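Local coordinates for protein RNA polymerase ECF-subfamily sigma factor (Streptomyces venezuelae, PDB 6DXO) that acts as an ECF sigma factor, probably directing RNA polymerase to promoters needed for aerial mycelium formation, and is bound by an anti-sigma factor, at residues 13-18 with 46-51; 44-47 with 52-55; 108-113 with 133-138. One frame throughout, in Å; residues are numbered along the deposited sequence.

Contact 1 of 3, residues 13-18 with 46-51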
loop_
_atom_site.group_PDB
_atom_site.type_symbol
_atom_site.label_atom_id
_atom_site.label_comp_id
_atom_site.label_asym_id
_atom_site.label_seq_id
_atom_site.Cartn_x
_atom_site.Cartn_y
_atom_site.Cartn_z
ATOM N N GLU A 13 8.004 -12.312 -0.307
ATOM C CA GLU A 13 8.595 -11.016 0.018
ATOM C C GLU A 13 8.718 -10.105 -1.207
ATOM O O GLU A 13 8.667 -8.881 -1.081
ATOM C CB GLU A 13 9.954 -11.187 0.705
ATOM C CG GLU A 13 10.750 -9.892 0.827
ATOM C CD GLU A 13 10.086 -8.861 1.737
ATOM O OE1 GLU A 13 9.203 -9.239 2.535
ATOM O OE2 GLU A 13 10.448 -7.671 1.646
ATOM N N ALA A 14 8.874 -10.695 -2.391
ATOM C CA ALA A 14 8.885 -9.904 -3.606
ATOM C C ALA A 14 7.544 -9.195 -3.774
ATOM O O ALA A 14 7.508 -8.033 -4.176
ATOM C CB ALA A 14 9.209 -10.768 -4.855
ATOM N N PHE A 15 6.447 -9.870 -3.440
ATOM C CA PHE A 15 5.142 -9.207 -3.546
ATOM C C PHE A 15 5.029 -8.125 -2.461
ATOM O O PHE A 15 4.442 -7.078 -2.664
ATOM C CB PHE A 15 3.973 -10.185 -3.434
ATOM C CG PHE A 15 2.672 -9.594 -3.893
ATOM C CD1 PHE A 15 2.303 -9.657 -5.228
ATOM C CD2 PHE A 15 1.834 -8.935 -2.998
ATOM C CE1 PHE A 15 1.097 -9.093 -5.663
ATOM C CE2 PHE A 15 0.634 -8.358 -3.429
ATOM C CZ PHE A 15 0.280 -8.433 -4.756
ATOM N N GLY A 16 5.624 -8.374 -1.310
ATOM C CA GLY A 16 5.681 -7.328 -0.288
ATOM C C GLY A 16 6.377 -6.081 -0.804
ATOM O O GLY A 16 5.943 -4.940 -0.560
ATOM N N ARG A 17 7.472 -6.285 -1.522
ATOM C CA ARG A 17 8.198 -5.193 -2.143
ATOM C C ARG A 17 7.362 -4.471 -3.214
ATOM O O ARG A 17 7.497 -3.258 -3.404
ATOM C CB ARG A 17 9.480 -5.721 -2.788
ATOM C CG ARG A 17 10.397 -6.450 -1.821
ATOM C CD ARG A 17 11.546 -5.557 -1.394
ATOM N NE ARG A 17 11.072 -4.265 -0.921
ATOM C CZ ARG A 17 11.540 -3.097 -1.342
ATOM N NH1 ARG A 17 12.505 -3.053 -2.250
ATOM N NH2 ARG A 17 11.045 -1.968 -0.853
ATOM N N LEU A 18 6.528 -5.209 -3.937
ATOM C CA LEU A 18 5.659 -4.556 -4.917
ATOM C C LEU A 18 4.698 -3.621 -4.167
ATOM O O LEU A 18 4.469 -2.491 -4.593
ATOM C CB LEU A 18 4.895 -5.569 -5.782
ATOM C CG LEU A 18 5.748 -6.312 -6.827
ATOM C CD1 LEU A 18 4.936 -7.390 -7.539
ATOM C CD2 LEU A 18 6.355 -5.327 -7.806
ATOM N N GLU A 46 -7.678 -4.226 -1.022
ATOM C CA GLU A 46 -8.373 -5.073 -2.001
ATOM C C GLU A 46 -7.751 -5.068 -3.411
ATOM O O GLU A 46 -7.739 -6.105 -4.090
ATOM C CB GLU A 46 -9.854 -4.710 -2.076
ATOM C CG GLU A 46 -10.680 -5.697 -2.895
ATOM C CD GLU A 46 -10.658 -7.107 -2.307
ATOM O OE1 GLU A 46 -10.555 -7.238 -1.067
ATOM O OE2 GLU A 46 -10.739 -8.087 -3.085
ATOM N N THR A 47 -7.241 -3.919 -3.846
ATOM C CA THR A 47 -6.591 -3.812 -5.147
ATOM C C THR A 47 -5.395 -4.752 -5.222
ATOM O O THR A 47 -5.256 -5.534 -6.155
ATOM C CB THR A 47 -6.134 -2.371 -5.445
ATOM O OG1 THR A 47 -7.282 -1.517 -5.584
ATOM C CG2 THR A 47 -5.306 -2.310 -6.710
ATOM N N PHE A 48 -4.526 -4.677 -4.222
ATOM C CA PHE A 48 -3.378 -5.577 -4.209
ATOM C C PHE A 48 -3.762 -7.053 -4.076
ATOM O O PHE A 48 -3.135 -7.930 -4.702
ATOM C CB PHE A 48 -2.382 -5.161 -3.123
ATOM C CG PHE A 48 -1.567 -3.971 -3.499
ATOM C CD1 PHE A 48 -1.999 -2.678 -3.183
ATOM C CD2 PHE A 48 -0.378 -4.128 -4.192
ATOM C CE1 PHE A 48 -1.239 -1.571 -3.554
ATOM C CE2 PHE A 48 0.393 -3.028 -4.553
ATOM C CZ PHE A 48 -0.036 -1.741 -4.238
ATOM N N LEU A 49 -4.769 -7.335 -3.255
ATOM C CA LEU A 49 -5.206 -8.717 -3.073
ATOM C C LEU A 49 -5.728 -9.326 -4.376
ATOM O O LEU A 49 -5.512 -10.513 -4.656
ATOM C CB LEU A 49 -6.247 -8.825 -1.953
ATOM C CG LEU A 49 -5.691 -8.762 -0.526
ATOM C CD1 LEU A 49 -6.818 -8.694 0.489
ATOM C CD2 LEU A 49 -4.806 -9.969 -0.257
ATOM N N ARG A 50 -6.402 -8.508 -5.182
ATOM C CA ARG A 50 -6.918 -8.975 -6.460
ATOM C C ARG A 50 -5.779 -9.252 -7.442
ATOM O O ARG A 50 -5.789 -10.265 -8.142
ATOM C CB ARG A 50 -7.907 -7.962 -7.048
ATOM C CG ARG A 50 -8.573 -8.403 -8.325
ATOM C CD ARG A 50 -9.807 -9.236 -8.039
ATOM N NE ARG A 50 -10.913 -8.418 -7.545
ATOM C CZ ARG A 50 -11.879 -7.927 -8.316
ATOM N NH1 ARG A 50 -11.875 -8.173 -9.618
ATOM N NH2 ARG A 50 -12.847 -7.193 -7.787
ATOM N N ALA A 51 -4.791 -8.365 -7.472
ATOM C CA ALA A 51 -3.642 -8.520 -8.354
ATOM C C ALA A 51 -2.923 -9.815 -8.008
ATOM O O ALA A 51 -2.477 -10.560 -8.885
ATOM C CB ALA A 51 -2.700 -7.346 -8.210
#
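F15 brings the outer end of its ring up to the backbone carbonyl of F48 on helix 37-53: F15 CZ lies 3.5 Å from F48 O. The oxygen sits at the ring edge, near the ring plane, so it is the rim hydrogens of the phenyl group that meet the carbonyl, a weakly polar fit rather than a bond. F15 CE2 stays a little further off, at 4.0 Å from the same F48 O. What carries the ring over is the torsion at its root: CG stands anti to the backbone N (chi1 -165°), and the ring reaches across although its CB does not itself aim at helix 37-53. A51, one turn beyond F48, does turn its methyl toward helix 12-31, and A51 CB lies 4.7 Å from F15 CZ.

F48 answers from the other helix. Its CB points toward 13-18, and its ring takes F15 CZ at the edge, the nearest pair of side-chain atoms being F15 CZ and F48 CD2 at 4.4 Å. Further round the ring, F48 CE2 approaches the carbonyl of L18, with 4.1 Å between F48 CE2 and L18 O. The backbones are well apart, 9.1 Å between the CA atoms of L18 and F48, and the two phenyl groups reach into the space between them.

The ring of F48 also makes an edge-to-face pair with Y19, and Y22 and V26 of helix 12-31 continue the apolar seam. L70 of the other chain in the complex packs on both F15 and F48. This buried aromatic joint between two helices belongs to the all-helical fold of sigma-70 region 2 in an ECF sigma factor.

Contact 2 of 3, residues 44-47 with 52-55; sequences TSET and LRRI
E46 and R53 stand two turns apart on one face of helix 37-53 and are joined by a salt bridge. R53 NH2 gives a hydrogen to E46 OE2 over 2.9 Å, with an angle at the hydrogen of 152°. The carboxylate oxygen receives it nearly end-on, close to the line of its C-O bond, and lies at the edge of the guanidinium, close to its plane. The grip is single: R53 NH1 remains 4.1 Å from E46 OE2, and E46 OE1 is 4.7 Å from R53 NH2. The two flat groups are tilted 37° against each other, so the pair does not form the flat, two-pronged bridge that these groups can make.

Both side chains bend to meet. E46 leaves with CG anti to its backbone N and then folds at chi2 (62°), which swings the carboxylate along the helix toward R53. R53 starts with its CB toward the earlier turn and kinks at chi3, so that the two side chains cross at about a right angle and NH2 arrives at OE2. The bridge lies at the surface, where solvent would probably temper its strength. R54 follows as the first residue to leave helical geometry, so R53 is gripped close to the end of the helix.

Inward, T47 OG1 bonds back to L43 O and T44 OG1 to A40 O, each a turn earlier; T44 and S45 belong to what is probably the polymerase core-binding motif. E46 and T47 rest on L76 of helix 65-79, while T44 and T47 meet I30, and L52 meets F15, on helix 12-31.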
loop_
_atom_site.group_PDB
_atom_site.type_symbol
_atom_site.label_atom_id
_atom_site.label_comp_id
_atom_site.label_asym_id
_atom_site.label_seq_id
_atom_site.Cartn_x
_atom_site.Cartn_y
_atom_site.Cartn_z
ATOM N N THR A 44 -7.462 -0.073 -1.170
ATOM C CA THR A 44 -6.057 -0.191 -1.561
ATOM C C THR A 44 -5.638 -1.623 -1.300
ATOM O O THR A 44 -5.031 -2.285 -2.156
ATOM C CB THR A 44 -5.166 0.810 -0.766
ATOM O OG1 THR A 44 -5.543 2.148 -1.109
ATOM C CG2 THR A 44 -3.693 0.619 -1.127
ATOM N N SER A 45 -5.994 -2.115 -0.122
ATOM C CA SER A 45 -5.735 -3.503 0.245
ATOM C C SER A 45 -6.393 -4.444 -0.749
ATOM O O SER A 45 -5.754 -5.352 -1.268
ATOM C CB SER A 45 -6.264 -3.778 1.653
ATOM O OG SER A 45 -6.238 -5.160 1.946
ATOM N N GLU A 46 -7.678 -4.226 -1.022
ATOM C CA GLU A 46 -8.373 -5.073 -2.001
ATOM C C GLU A 46 -7.751 -5.068 -3.411
ATOM O O GLU A 46 -7.739 -6.105 -4.090
ATOM C CB GLU A 46 -9.854 -4.710 -2.076
ATOM C CG GLU A 46 -10.680 -5.697 -2.895
ATOM C CD GLU A 46 -10.658 -7.107 -2.307
ATOM O OE1 GLU A 46 -10.555 -7.238 -1.067
ATOM O OE2 GLU A 46 -10.739 -8.087 -3.085
ATOM N N THR A 47 -7.241 -3.919 -3.846
ATOM C CA THR A 47 -6.591 -3.812 -5.147
ATOM C C THR A 47 -5.395 -4.752 -5.222
ATOM O O THR A 47 -5.256 -5.534 -6.155
ATOM C CB THR A 47 -6.134 -2.371 -5.445
ATOM O OG1 THR A 47 -7.282 -1.517 -5.584
ATOM C CG2 THR A 47 -5.306 -2.310 -6.710
ATOM N N LEU A 52 -2.811 -10.058 -6.710
ATOM C CA LEU A 52 -2.090 -11.216 -6.196
ATOM C C LEU A 52 -2.806 -12.481 -6.610
ATOM O O LEU A 52 -2.191 -13.413 -7.130
ATOM C CB LEU A 52 -2.007 -11.116 -4.669
ATOM C CG LEU A 52 -1.345 -12.261 -3.900
ATOM C CD1 LEU A 52 -0.859 -11.736 -2.556
ATOM C CD2 LEU A 52 -2.330 -13.384 -3.700
ATOM N N ARG A 53 -4.117 -12.503 -6.404
ATOM C CA ARG A 53 -4.915 -13.677 -6.743
ATOM C C ARG A 53 -4.918 -13.979 -8.244
ATOM O O ARG A 53 -5.138 -15.122 -8.635
ATOM C CB ARG A 53 -6.351 -13.528 -6.227
ATOM C CG ARG A 53 -6.458 -13.475 -4.708
ATOM C CD ARG A 53 -7.891 -13.673 -4.257
ATOM N NE ARG A 53 -8.758 -12.567 -4.654
ATOM C CZ ARG A 53 -9.236 -11.658 -3.812
ATOM N NH1 ARG A 53 -8.936 -11.725 -2.520
ATOM N NH2 ARG A 53 -10.023 -10.686 -4.259
ATOM N N ARG A 54 -4.680 -12.967 -9.077
ATOM C CA ARG A 54 -4.664 -13.175 -10.525
ATOM C C ARG A 54 -3.255 -13.129 -11.107
ATOM O O ARG A 54 -3.079 -13.112 -12.317
ATOM C CB ARG A 54 -5.535 -12.132 -11.242
ATOM C CG ARG A 54 -6.880 -11.869 -10.586
ATOM C CD ARG A 54 -7.784 -11.050 -11.495
ATOM N NE ARG A 54 -8.637 -11.895 -12.327
ATOM C CZ ARG A 54 -9.924 -12.126 -12.081
ATOM N NH1 ARG A 54 -10.508 -11.567 -11.030
ATOM N NH2 ARG A 54 -10.629 -12.910 -12.888
ATOM N N ILE A 55 -2.243 -13.100 -10.251
ATOM C CA ILE A 55 -0.905 -12.839 -10.743
ATOM C C ILE A 55 -0.419 -13.922 -11.734
ATOM O O ILE A 55 0.483 -13.674 -12.518
ATOM C CB ILE A 55 0.128 -12.637 -9.587
ATOM C CG1 ILE A 55 1.243 -11.681 -10.021
ATOM C CG2 ILE A 55 0.676 -13.976 -9.092
ATOM C CD1 ILE A 55 2.324 -11.473 -8.974
#

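Contact 3 of 3, residues 108-113 with 133-138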
loop_
_atom_site.group_PDB
_atom_site.type_symbol
_atom_site.label_atom_id
_atom_site.label_comp_id
_atom_site.label_asym_id
_atom_site.label_seq_id
_atom_site.Cartn_x
_atom_site.Cartn_y
_atom_site.Cartn_z
ATOM N N THR A 108 -0.458 -3.661 16.268
ATOM C CA THR A 108 0.445 -3.565 15.119
ATOM C C THR A 108 1.860 -3.212 15.576
ATOM O O THR A 108 2.826 -3.890 15.242
ATOM C CB THR A 108 -0.054 -2.522 14.127
ATOM O OG1 THR A 108 -1.372 -2.897 13.691
ATOM C CG2 THR A 108 0.872 -2.450 12.908
ATOM N N LEU A 109 1.974 -2.168 16.380
ATOM C CA LEU A 109 3.282 -1.789 16.913
ATOM C C LEU A 109 3.903 -2.883 17.788
ATOM O O LEU A 109 5.079 -3.193 17.637
ATOM C CB LEU A 109 3.173 -0.489 17.700
ATOM C CG LEU A 109 2.850 0.810 16.956
ATOM C CD1 LEU A 109 2.408 1.849 17.974
ATOM C CD2 LEU A 109 4.036 1.304 16.168
ATOM N N ARG A 110 3.122 -3.446 18.711
ATOM C CA ARG A 110 3.668 -4.436 19.657
ATOM C C ARG A 110 4.040 -5.764 19.005
ATOM O O ARG A 110 5.102 -6.338 19.287
ATOM C CB ARG A 110 2.678 -4.713 20.796
ATOM C CG ARG A 110 2.505 -3.573 21.777
ATOM C CD ARG A 110 3.626 -3.537 22.816
ATOM N NE ARG A 110 3.533 -4.665 23.735
ATOM C CZ ARG A 110 4.452 -5.615 23.869
ATOM N NH1 ARG A 110 5.566 -5.586 23.149
ATOM N NH2 ARG A 110 4.257 -6.598 24.732
ATOM N N PHE A 111 3.164 -6.264 18.142
ATOM C CA PHE A 111 3.303 -7.646 17.705
ATOM C C PHE A 111 3.709 -7.778 16.244
ATOM O O PHE A 111 4.480 -8.661 15.897
ATOM C CB PHE A 111 2.032 -8.429 18.026
ATOM C CG PHE A 111 1.625 -8.331 19.471
ATOM C CD1 PHE A 111 0.389 -7.804 19.827
ATOM C CD2 PHE A 111 2.500 -8.718 20.476
ATOM C CE1 PHE A 111 0.019 -7.695 21.162
ATOM C CE2 PHE A 111 2.135 -8.608 21.818
ATOM C CZ PHE A 111 0.894 -8.098 22.157
ATOM N N LEU A 112 3.220 -6.881 15.397
ATOM C CA LEU A 112 3.642 -6.890 13.994
ATOM C C LEU A 112 4.983 -6.177 13.779
ATOM O O LEU A 112 5.746 -6.546 12.898
ATOM C CB LEU A 112 2.552 -6.308 13.092
ATOM C CG LEU A 112 1.266 -7.141 13.044
ATOM C CD1 LEU A 112 0.225 -6.485 12.153
ATOM C CD2 LEU A 112 1.555 -8.565 12.571
ATOM N N GLN A 113 5.286 -5.172 14.600
ATOM C CA GLN A 113 6.553 -4.461 14.463
ATOM C C GLN A 113 7.565 -4.912 15.523
ATOM O O GLN A 113 8.761 -4.638 15.422
ATOM C CB GLN A 113 6.310 -2.961 14.599
ATOM C CG GLN A 113 5.501 -2.396 13.454
ATOM C CD GLN A 113 6.369 -1.917 12.343
ATOM O OE1 GLN A 113 6.980 -2.711 11.626
ATOM N NE2 GLN A 113 6.442 -0.602 12.188
ATOM N N THR A 133 -2.820 -1.985 29.572
ATOM C CA THR A 133 -4.270 -2.098 29.522
ATOM C C THR A 133 -4.748 -2.250 28.077
ATOM O O THR A 133 -5.583 -3.103 27.765
ATOM C CB THR A 133 -4.945 -0.868 30.148
ATOM O OG1 THR A 133 -4.605 -0.800 31.539
ATOM C CG2 THR A 133 -6.457 -0.962 30.008
ATOM N N LEU A 134 -4.205 -1.416 27.198
ATOM C CA LEU A 134 -4.646 -1.361 25.808
ATOM C C LEU A 134 -4.369 -2.647 25.046
ATOM O O LEU A 134 -5.209 -3.113 24.269
ATOM C CB LEU A 134 -3.997 -0.166 25.100
ATOM C CG LEU A 134 -4.394 0.106 23.651
ATOM C CD1 LEU A 134 -5.913 0.082 23.480
ATOM C CD2 LEU A 134 -3.808 1.437 23.191
ATOM N N GLN A 135 -3.191 -3.225 25.252
ATOM C CA GLN A 135 -2.843 -4.448 24.553
ATOM C C GLN A 135 -3.692 -5.602 25.056
ATOM O O GLN A 135 -3.993 -6.530 24.311
ATOM C CB GLN A 135 -1.357 -4.768 24.710
ATOM C CG GLN A 135 -0.951 -5.259 26.094
ATOM C CD GLN A 135 0.534 -5.507 26.176
ATOM O OE1 GLN A 135 1.256 -5.326 25.194
ATOM N NE2 GLN A 135 1.002 -5.930 27.342
ATOM N N TYR A 136 -4.088 -5.535 26.327
ATOM C CA TYR A 136 -4.954 -6.562 26.873
ATOM C C TYR A 136 -6.341 -6.484 26.242
ATOM O O TYR A 136 -6.898 -7.497 25.814
ATOM C CB TYR A 136 -5.033 -6.476 28.407
ATOM C CG TYR A 136 -6.075 -7.408 28.973
ATOM C CD1 TYR A 136 -5.901 -8.786 28.918
ATOM C CD2 TYR A 136 -7.247 -6.913 29.534
ATOM C CE1 TYR A 136 -6.856 -9.647 29.414
ATOM C CE2 TYR A 136 -8.211 -7.772 30.037
ATOM C CZ TYR A 136 -8.008 -9.135 29.975
ATOM O OH TYR A 136 -8.960 -9.995 30.467
ATOM N N ARG A 137 -6.892 -5.276 26.169
ATOM C CA ARG A 137 -8.232 -5.084 25.629
ATOM C C ARG A 137 -8.250 -5.398 24.141
ATOM O O ARG A 137 -9.255 -5.862 23.606
ATOM C CB ARG A 137 -8.717 -3.651 25.875
ATOM C CG ARG A 137 -9.010 -3.339 27.340
ATOM C CD ARG A 137 -9.282 -1.856 27.557
ATOM N NE ARG A 137 -9.678 -1.562 28.936
ATOM C CZ ARG A 137 -9.761 -0.337 29.448
ATOM N NH1 ARG A 137 -9.467 0.723 28.706
ATOM N NH2 ARG A 137 -10.131 -0.169 30.710
ATOM N N ALA A 138 -7.123 -5.156 23.481
ATOM C CA ALA A 138 -7.025 -5.381 22.040
ATOM C C ALA A 138 -7.020 -6.863 21.695
ATOM O O ALA A 138 -7.739 -7.299 20.789
ATOM C CB ALA A 138 -5.793 -4.682 21.467
#
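R110 reaches for Q135 from helix 101-112, and its side chain is engaged almost from the root. Its CB sits over the centre of the F111 ring, 3.8 Å above the plane. From there the chain bends at chi2 and chi3, wrapping round a single atom: R110 CG is 4.0 Å and CD 3.8 Å from Q135 OE1. NE makes the main bond, R110 NE to Q135 OE1 at 2.8 Å, straight at the hydrogen (164°); NE lies in the carbonyl plane of Q135, and the oxygen in turn stays close to the plane of the guanidinium. CZ carries on past the oxygen, and R110 NH2 adds a weak second bond to Q135 OE1 at 3.3 Å. NH1 turns to L115 O instead. F111 CE2 lies over one guanidinium face, offset toward its rim.

Q135 offers its oxygen at the end of an extended chain, with CG wedged between the backbone N and carbonyl carbon (chi1 73°). F111 CZ also approaches Q135 OE1, at 4.1 Å.

R110 packs on V117 and T120 of helix 117-124, and so spans from helix 101-112 both to that helix and to 128-144, whose L134 and A138 pack on Q103, C106 and V107.

Overall arrangement
Contacts 1 and 2 are neighbours on helix 37-53, their centres 6 Å apart: they share E46 and T47, and the F15 ring of contact 1 touches L52 of contact 2, F15 CZ to L52 CB being 3.5 Å. One is the buried inner side of that helix, the other its surface, and the probable core-binding motif runs into contact 2 through T44 and S45. Contact 3 lies in region 4, across the chain's centre, 25 Å from contact 1 and 27 Å from contact 2 between centres, with nearest atoms about 11 and 12 Å away. The other chain of the complex reaches residues of all three, and so spans both regions.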